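Local coordinates for protein beta-n-acetylhexosaminidase (Streptococcus pneumoniae, PDB 4AZC) that probably hydrolyses terminal beta-linked N-acetylhexosamine residues from glycans, as a family 20 glycoside hydrolase of the TIM-barrel clan, at residues A[11-16]-A[37-42]; A[280-285]-A[330-335]. All blocks are in the same frame, centred on the assembly; numbering follows the deposited sequence.

Contact 1. Residues A[11-16]-A[37-42]; sequences KVISID and LGYSDV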
ATOM      1  N   LYS A  11       7.977  -7.771  -2.147  1.00 10.18           N
ATOM      2  CA  LYS A  11       7.103  -8.586  -1.273  1.00  9.09           C
ATOM      3  C   LYS A  11       6.531  -7.587  -0.297  1.00  9.38           C
ATOM      4  O   LYS A  11       7.260  -7.020   0.536  1.00  8.61           O
ATOM      5  CB  LYS A  11       7.890  -9.655  -0.512  1.00  8.93           C
ATOM      6  CG  LYS A  11       8.338 -10.888  -1.363  1.00  8.36           C
ATOM      7  CD  LYS A  11       9.501 -10.581  -2.305  1.00  8.30           C
ATOM      8  CE  LYS A  11      10.695  -9.919  -1.602  1.00  8.50           C
ATOM      9  NZ  LYS A  11      11.926  -9.991  -2.467  1.00 10.03           N
ATOM     10  N   VAL A  12       5.233  -7.352  -0.408  1.00  9.38           N
ATOM     11  CA  VAL A  12       4.625  -6.215   0.260  1.00 10.24           C
ATOM     12  C   VAL A  12       3.589  -6.671   1.259  1.00 10.42           C
ATOM     13  O   VAL A  12       2.828  -7.593   0.983  1.00 10.95           O
ATOM     14  CB  VAL A  12       3.965  -5.244  -0.750  1.00 10.32           C
ATOM     15  CG1 VAL A  12       3.539  -3.957  -0.046  1.00 10.69           C
ATOM     16  CG2 VAL A  12       4.915  -4.922  -1.910  1.00 10.88           C
ATOM     17  N   ILE A  13       3.593  -6.040   2.435  1.00 10.80           N
ATOM     18  CA  ILE A  13       2.484  -6.142   3.384  1.00 10.56           C
ATOM     19  C   ILE A  13       1.700  -4.828   3.355  1.00 10.12           C
ATOM     20  O   ILE A  13       2.271  -3.742   3.508  1.00 10.10           O
ATOM     21  CB  ILE A  13       2.952  -6.513   4.832  1.00 10.88           C
ATOM     22  CG1 ILE A  13       1.773  -6.494   5.831  1.00 10.97           C
ATOM     23  CG2 ILE A  13       4.078  -5.580   5.297  1.00 11.07           C
ATOM     24  CD1 ILE A  13       0.735  -7.591   5.617  1.00 12.36           C
ATOM     25  N   SER A  14       0.392  -4.932   3.141  1.00 10.21           N
ATOM     26  CA  SER A  14      -0.472  -3.749   3.026  1.00 10.07           C
ATOM     27  C   SER A  14      -1.300  -3.587   4.276  1.00 10.38           C
ATOM     28  O   SER A  14      -1.897  -4.561   4.737  1.00 10.84           O
ATOM     29  CB  SER A  14      -1.411  -3.868   1.821  1.00 10.05           C
ATOM     30  OG  SER A  14      -2.297  -2.757   1.768  1.00  9.20           O
ATOM     31  N   ILE A  15      -1.348  -2.365   4.814  1.00 10.18           N
ATOM     32  CA  ILE A  15      -2.063  -2.082   6.067  1.00 10.74           C
ATOM     33  C   ILE A  15      -3.085  -0.958   5.873  1.00 10.75           C
ATOM     34  O   ILE A  15      -2.731   0.163   5.498  1.00  9.76           O
ATOM     35  CB  ILE A  15      -1.090  -1.663   7.210  1.00 10.76           C
ATOM     36  CG1 ILE A  15      -0.032  -2.761   7.484  1.00 10.73           C
ATOM     37  CG2 ILE A  15      -1.877  -1.255   8.467  1.00 11.29           C
ATOM     38  CD1 ILE A  15      -0.563  -4.076   8.190  1.00  9.84           C
ATOM     39  N   ASP A  16      -4.346  -1.274   6.132  1.00 11.27           N
ATOM     40  CA  ASP A  16      -5.426  -0.306   5.990  1.00 11.27           C
ATOM     41  C   ASP A  16      -5.439   0.620   7.209  1.00 12.02           C
ATOM     42  O   ASP A  16      -6.205   0.415   8.163  1.00 12.30           O
ATOM     43  CB  ASP A  16      -6.766  -1.040   5.793  1.00 10.50           C
ATOM     44  CG  ASP A  16      -7.954  -0.091   5.560  1.00 10.93           C
ATOM     45  OD1 ASP A  16      -7.765   1.141   5.459  1.00 11.92           O
ATOM     46  OD2 ASP A  16      -9.103  -0.584   5.497  1.00  9.42           O
ATOM     47  N   LEU A  37      11.048 -11.127   8.276  1.00 15.20           N
ATOM     48  CA  LEU A  37      10.478 -12.164   7.419  1.00 14.87           C
ATOM     49  C   LEU A  37      10.928 -12.035   5.983  1.00 15.13           C
ATOM     50  O   LEU A  37      10.669 -12.926   5.165  1.00 15.32           O
ATOM     51  CB  LEU A  37       8.947 -12.113   7.471  1.00 14.74           C
ATOM     52  CG  LEU A  37       8.272 -12.395   8.807  1.00 13.62           C
ATOM     53  CD1 LEU A  37       6.786 -12.200   8.676  1.00 12.37           C
ATOM     54  CD2 LEU A  37       8.587 -13.814   9.337  1.00 13.53           C
ATOM     55  N   GLY A  38      11.578 -10.916   5.669  1.00 14.77           N
ATOM     56  CA  GLY A  38      12.216 -10.734   4.375  1.00 14.28           C
ATOM     57  C   GLY A  38      11.368 -10.052   3.324  1.00 14.30           C
ATOM     58  O   GLY A  38      11.608 -10.232   2.122  1.00 14.72           O
ATOM     59  N   TYR A  39      10.387  -9.269   3.775  1.00 13.60           N
ATOM     60  CA  TYR A  39       9.580  -8.417   2.901  1.00 13.42           C
ATOM     61  C   TYR A  39      10.469  -7.275   2.403  1.00 13.17           C
ATOM     62  O   TYR A  39      11.544  -7.016   2.970  1.00 13.37           O
ATOM     63  CB  TYR A  39       8.342  -7.845   3.653  1.00 13.30           C
ATOM     64  CG  TYR A  39       7.228  -8.852   3.869  1.00 13.90           C
ATOM     65  CD1 TYR A  39       7.361  -9.888   4.801  1.00 12.04           C
ATOM     66  CD2 TYR A  39       6.042  -8.781   3.121  1.00 14.01           C
ATOM     67  CE1 TYR A  39       6.341 -10.829   4.994  1.00 12.08           C
ATOM     68  CE2 TYR A  39       5.014  -9.720   3.296  1.00 12.97           C
ATOM     69  CZ  TYR A  39       5.178 -10.741   4.230  1.00 12.74           C
ATOM     70  OH  TYR A  39       4.182 -11.661   4.380  1.00 12.26           O
ATOM     71  N   SER A  40      10.032  -6.607   1.343  1.00 12.54           N
ATOM     72  CA  SER A  40      10.763  -5.465   0.813  1.00 12.67           C
ATOM     73  C   SER A  40      10.053  -4.134   1.099  1.00 12.18           C
ATOM     74  O   SER A  40      10.703  -3.087   1.109  1.00 12.54           O
ATOM     75  CB  SER A  40      10.984  -5.624  -0.691  1.00 12.30           C
ATOM     76  OG  SER A  40       9.725  -5.592  -1.358  1.00 12.26           O
ATOM     77  N   ASP A  41       8.732  -4.172   1.295  1.00 11.87           N
ATOM     78  CA  ASP A  41       7.922  -2.951   1.443  1.00 11.35           C
ATOM     79  C   ASP A  41       6.727  -3.086   2.387  1.00 11.38           C
ATOM     80  O   ASP A  41       6.162  -4.166   2.532  1.00 11.28           O
ATOM     81  CB  ASP A  41       7.376  -2.496   0.078  1.00 11.22           C
ATOM     82  CG  ASP A  41       8.466  -2.313  -0.949  1.00 10.69           C
ATOM     83  OD1 ASP A  41       9.035  -1.212  -1.009  1.00 12.58           O
ATOM     84  OD2 ASP A  41       8.788  -3.285  -1.651  1.00 10.18           O
ATOM     85  N   VAL A  42       6.344  -1.961   2.995  1.00 11.18           N
ATOM     86  CA  VAL A  42       5.078  -1.834   3.688  1.00 10.78           C
ATOM     87  C   VAL A  42       4.234  -0.850   2.884  1.00 10.53           C
ATOM     88  O   VAL A  42       4.655   0.289   2.629  1.00 10.70           O
ATOM     89  CB  VAL A  42       5.230  -1.348   5.150  1.00 10.74           C
ATOM     90  CG1 VAL A  42       3.834  -1.065   5.780  1.00 10.74           C
ATOM     91  CG2 VAL A  42       5.973  -2.388   5.984  1.00 10.97           C
TER
HETATM   92  O   HOH W   1      13.259  -8.602   0.002  1.00 34.98           O
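Lys-11 and Ser-40 pair through both ends of the Lys-11 backbone: Lys-11 N gives its hydrogen to Ser-40 OG at 2.9 Å, and Ser-40 N returns one to Lys-11 O at 2.9 Å, in the carbonyl plane on a lone pair. That oxygen takes a second, longer bond from Asp-41 N, tilted 34° from the carbonyl plane. A chi1 of 65° sets Ser-40 OG between its own N and carbonyl carbon, where it accepts from Lys-11 N while donating to Asp-41 OD2 at 2.5 Å; Asn-10 ND2 also binds this carboxylate oxygen. Parallel pairing then continues with Ile-13 N to Asp-41 O (3.2 Å). The bent Lys-11 chain carries NZ to Lys-9 O, Tyr-356 O and a water that donates to the carbonyl of Gly-38, the C-prime residue of the Schellman motif ending helix 24-37. On the Ile-13 side, Ile-13 CG2 lies 3.8 Å from Val-42 CG2, and Tyr-39 brings its ring edge to Lys-11 O while its OH bonds Met-346 O. In this beta-alpha-beta unit of the barrel, a serine hydroxyl does the work of a backbone acceptor, so cross-strand bonding starts one residue ahead of the strand, which begins at Asp-41.

Contact 2. Residues A[280-285]-A[330-335]; sequences YYILGQ and ADRPSA. With NGW ((2S,3aR,5R,6S,7R,7aR)-5-(hydroxymethyl)-2-methyl-2,3a,5,6,7,7a-hexahydro-1H-pyrano[3,2-d][1,3]thiazole-6,7-diol), chain E.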
ATOM      1  N   TYR A 280      -6.236 -11.861   1.361  1.00 11.15           N
ATOM      2  CA  TYR A 280      -6.827 -10.841   2.243  1.00 11.50           C
ATOM      3  C   TYR A 280      -7.236 -11.338   3.610  1.00 11.78           C
ATOM      4  O   TYR A 280      -7.817 -12.427   3.746  1.00 11.41           O
ATOM      5  CB  TYR A 280      -8.101 -10.247   1.627  1.00 11.28           C
ATOM      6  CG  TYR A 280      -7.899  -9.335   0.453  1.00 10.91           C
ATOM      7  CD1 TYR A 280      -6.618  -8.972   0.026  1.00 10.51           C
ATOM      8  CD2 TYR A 280      -9.001  -8.819  -0.227  1.00  9.89           C
ATOM      9  CE1 TYR A 280      -6.444  -8.118  -1.067  1.00 10.43           C
ATOM     10  CE2 TYR A 280      -8.842  -7.980  -1.304  1.00 11.27           C
ATOM     11  CZ  TYR A 280      -7.567  -7.631  -1.722  1.00 11.33           C
ATOM     12  OH  TYR A 280      -7.422  -6.790  -2.797  1.00 11.51           O
ATOM     13  N   TYR A 281      -6.951 -10.511   4.609  1.00 11.99           N
ATOM     14  CA  TYR A 281      -7.552 -10.631   5.932  1.00 12.21           C
ATOM     15  C   TYR A 281      -8.203  -9.302   6.297  1.00 12.62           C
ATOM     16  O   TYR A 281      -7.559  -8.249   6.246  1.00 12.16           O
ATOM     17  CB  TYR A 281      -6.521 -11.037   6.990  1.00 11.70           C
ATOM     18  CG  TYR A 281      -7.082 -11.054   8.396  1.00 12.52           C
ATOM     19  CD1 TYR A 281      -8.244 -11.776   8.696  1.00 11.88           C
ATOM     20  CD2 TYR A 281      -6.456 -10.346   9.432  1.00 13.84           C
ATOM     21  CE1 TYR A 281      -8.773 -11.798   9.992  1.00 14.84           C
ATOM     22  CE2 TYR A 281      -6.985 -10.355  10.743  1.00 13.82           C
ATOM     23  CZ  TYR A 281      -8.138 -11.086  11.009  1.00 14.47           C
ATOM     24  OH  TYR A 281      -8.665 -11.113  12.285  1.00 15.95           O
ATOM     25  N   ILE A 282      -9.490  -9.372   6.627  1.00 13.30           N
ATOM     26  CA  ILE A 282     -10.272  -8.241   7.106  1.00 14.03           C
ATOM     27  C   ILE A 282     -10.312  -8.405   8.629  1.00 14.94           C
ATOM     28  O   ILE A 282     -10.703  -9.465   9.129  1.00 14.65           O
ATOM     29  CB  ILE A 282     -11.702  -8.266   6.509  1.00 14.58           C
ATOM     30  CG1 ILE A 282     -11.658  -8.112   4.974  1.00 13.84           C
ATOM     31  CG2 ILE A 282     -12.581  -7.197   7.149  1.00 14.42           C
ATOM     32  CD1 ILE A 282     -12.977  -8.477   4.252  1.00 15.90           C
ATOM     33  N   LEU A 283      -9.877  -7.383   9.367  1.00 15.04           N
ATOM     34  CA  LEU A 283      -9.822  -7.492  10.832  1.00 16.03           C
ATOM     35  C   LEU A 283     -11.163  -7.948  11.422  1.00 16.75           C
ATOM     36  O   LEU A 283     -12.218  -7.404  11.082  1.00 16.62           O
ATOM     37  CB  LEU A 283      -9.396  -6.171  11.472  1.00 15.55           C
ATOM     38  CG  LEU A 283      -8.056  -5.566  11.051  1.00 14.80           C
ATOM     39  CD1 LEU A 283      -7.756  -4.392  11.961  1.00 15.40           C
ATOM     40  CD2 LEU A 283      -6.917  -6.579  11.071  1.00 11.95           C
ATOM     41  N   GLY A 284     -11.110  -8.968  12.273  1.00 17.96           N
ATOM     42  CA  GLY A 284     -12.299  -9.452  12.975  1.00 19.21           C
ATOM     43  C   GLY A 284     -13.205 -10.381  12.190  1.00 20.06           C
ATOM     44  O   GLY A 284     -14.169 -10.885  12.744  1.00 20.36           O
ATOM     45  N   GLN A 285     -12.897 -10.606  10.910  1.00 21.03           N
ATOM     46  CA  GLN A 285     -13.672 -11.502  10.051  1.00 21.88           C
ATOM     47  C   GLN A 285     -13.543 -12.934  10.549  1.00 22.74           C
ATOM     48  O   GLN A 285     -12.432 -13.409  10.816  1.00 23.09           O
ATOM     49  CB  GLN A 285     -13.189 -11.412   8.592  1.00 21.94           C
ATOM     50  CG  GLN A 285     -14.132 -12.010   7.542  1.00 21.98           C
ATOM     51  CD  GLN A 285     -15.210 -11.034   7.083  1.00 22.84           C
ATOM     52  OE1 GLN A 285     -15.349  -9.941   7.625  1.00 23.61           O
ATOM     53  NE2 GLN A 285     -15.971 -11.427   6.071  1.00 23.90           N
ATOM     54  N   ALA A 330      -9.413  -3.068   7.038  1.00 11.42           N
ATOM     55  CA  ALA A 330     -10.177  -2.769   8.251  1.00 11.82           C
ATOM     56  C   ALA A 330     -11.615  -2.301   7.986  1.00 12.05           C
ATOM     57  O   ALA A 330     -12.072  -1.314   8.579  1.00 12.39           O
ATOM     58  CB  ALA A 330      -9.400  -1.767   9.134  1.00 11.68           C
ATOM     59  N   ASP A 331     -12.330  -3.032   7.118  1.00 12.42           N
ATOM     60  CA  ASP A 331     -13.730  -2.722   6.716  1.00 13.67           C
ATOM     61  C   ASP A 331     -14.634  -2.342   7.888  1.00 14.08           C
ATOM     62  O   ASP A 331     -15.457  -1.425   7.779  1.00 14.34           O
ATOM     63  CB  ASP A 331     -14.367  -3.894   5.940  1.00 13.59           C
ATOM     64  CG  ASP A 331     -13.660  -4.187   4.613  1.00 14.77           C
ATOM     65  OD1 ASP A 331     -12.423  -3.995   4.529  1.00 12.59           O
ATOM     66  OD2 ASP A 331     -14.339  -4.624   3.655  1.00 16.30           O
ATOM     67  N   ARG A 332     -14.486  -3.057   8.995  0.50 14.24           N
ATOM     68  CA  ARG A 332     -15.159  -2.701  10.225  0.50 14.55           C
ATOM     69  C   ARG A 332     -14.071  -2.229  11.180  0.50 14.36           C
ATOM     70  O   ARG A 332     -13.508  -3.037  11.911  0.50 14.41           O
ATOM     71  CB  ARG A 332     -15.932  -3.912  10.759  0.50 14.28           C
ATOM     72  CG  ARG A 332     -17.097  -4.305   9.837  0.50 15.08           C
ATOM     73  CD  ARG A 332     -17.749  -5.619  10.246  0.50 16.07           C
ATOM     74  NE  ARG A 332     -16.732  -6.569  10.660  0.50 18.19           N
ATOM     75  CZ  ARG A 332     -16.006  -7.299   9.821  0.50 19.13           C
ATOM     76  NH1 ARG A 332     -16.202  -7.202   8.511  0.50 19.18           N
ATOM     77  NH2 ARG A 332     -15.080  -8.121  10.296  0.50 18.06           N
ATOM     78  N   PRO A 333     -13.753  -0.914  11.150  1.00 14.71           N
ATOM     79  CA  PRO A 333     -12.572  -0.365  11.841  1.00 14.48           C
ATOM     80  C   PRO A 333     -12.624  -0.437  13.361  1.00 15.18           C
ATOM     81  O   PRO A 333     -11.596  -0.261  14.003  1.00 14.75           O
ATOM     82  CB  PRO A 333     -12.533   1.088  11.370  1.00 14.74           C
ATOM     83  CG  PRO A 333     -13.946   1.406  11.044  1.00 14.53           C
ATOM     84  CD  PRO A 333     -14.506   0.152  10.457  1.00 14.15           C
ATOM     85  N   SER A 334     -13.804  -0.702  13.921  1.00 15.41           N
ATOM     86  CA  SER A 334     -13.911  -0.961  15.352  1.00 16.64           C
ATOM     87  C   SER A 334     -13.439  -2.362  15.732  1.00 16.67           C
ATOM     88  O   SER A 334     -13.280  -2.644  16.914  1.00 16.92           O
ATOM     89  CB  SER A 334     -15.339  -0.734  15.864  1.00 16.31           C
ATOM     90  OG  SER A 334     -16.237  -1.632  15.241  1.00 18.30           O
ATOM     91  N   ALA A 335     -13.209  -3.236  14.752  1.00 16.84           N
ATOM     92  CA  ALA A 335     -12.654  -4.564  15.045  1.00 16.72           C
ATOM     93  C   ALA A 335     -11.287  -4.403  15.710  1.00 16.89           C
ATOM     94  O   ALA A 335     -10.571  -3.441  15.438  1.00 16.63           O
ATOM     95  CB  ALA A 335     -12.546  -5.404  13.778  1.00 16.92           C
TER
HETATM   96  O4  NGW E2042     -11.286  -3.283   2.334  1.00  9.54           O
HETATM   97  C4  NGW E2042     -11.773  -3.715   1.065  1.00 10.16           C
HETATM   98  C3  NGW E2042     -11.228  -2.767   0.010  1.00 11.15           C
HETATM   99  C5  NGW E2042     -11.308  -5.134   0.775  1.00 10.80           C
HETATM  100  O3  NGW E2042     -11.635  -1.421   0.325  1.00 11.00           O
HETATM  101  C2  NGW E2042     -11.682  -3.204  -1.411  1.00 10.46           C
HETATM  102  N2  NGW E2042     -10.945  -2.481  -2.473  1.00  9.95           N
HETATM  103  C1  NGW E2042     -11.416  -4.712  -1.670  1.00 10.85           C
HETATM  104  C7  NGW E2042      -9.526  -2.899  -2.409  1.00 11.86           C
HETATM  105  C8  NGW E2042      -8.783  -2.529  -3.701  1.00 10.36           C
HETATM  106  S1  NGW E2042      -9.637  -4.695  -2.137  1.00 11.55           S
HETATM  107  O5  NGW E2042     -11.741  -5.610  -0.529  1.00 10.99           O
HETATM  108  C6  NGW E2042     -11.881  -6.143   1.788  1.00 11.08           C
HETATM  109  O6  NGW E2042     -13.307  -6.111   1.758  1.00 11.03           O
HETATM  110  O   HOH W   2     -12.447  -4.813  10.050  1.00 14.46           O
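Asp-331 lies against Ile-282 beside the bound pyranose-fused thiazolidine NGW. Its CB packs 3.9 Å from Ile-282 CG2; CG, anti to the carbonyl carbon (chi1 -64°), turns the carboxylate to the sugar-like ring, where OD1 accepts from NGW O4 at 2.6 Å and OD2 from NGW O6 at 2.6 Å. Two short bonds from separate hydroxyls thus fix the rotation of the carboxylate, and Arg-19 NH1 adds a long, weak ion pair at OD1. Ile-282 CD1 reaches the same hydroxymethyl group, 3.5 Å from NGW O6, while Tyr-280 OH comes close to NGW S1. Segment 330-335 is a loop directly beyond the C-terminal end of barrel strand 321-329, the usual seat of a TIM-barrel active site. Segment 280-285 carries the short strand 281-282, which runs parallel to 321-329 beside it and is ended by a type II turn from Ile-282 to Gln-285. A type I turn from Arg-332 to Ala-335 faces it. One water joins the two backbones, donating to Leu-283 O and Arg-332 O and accepting from Arg-332 N at 2.9 Å. Alongside the water, Leu-283 CB touches Ala-335 CB at 4.0 Å, and Leu-283 CD1 reaches Ala-330 CB at 4.2 Å. Arg-332 is deposited in two conformers; in the one described, NH1 and NH2 make weak bonds to Gln-285 OE1, a doubtful link, whereas Gln-285 NE2 is held by Gly-290 O.

How the contacts relate
From the N terminus, strand 10-16 enters the barrel, helix 24-37 returns along the outside, and contact 1 closes this first beta-alpha-beta unit as strand 41-45 begins. The chain then builds the strands from 110-117 to 272-274 before contact 2 closes the later loop between 280-285 and 330-335. The contacts run in series, neither nested nor crossed, with centres about 18 Å apart. Strand 321-329 brings their ends together by pairing with 10-16, and also with 281-282. At the far end of segment 11-16, Asp-16 OD2 probably accepts a hydrogen bond from Ala-330 N, next to Asp-331, and forms a salt bridge with Arg-19, which is itself hydrogen-bonded to NGW.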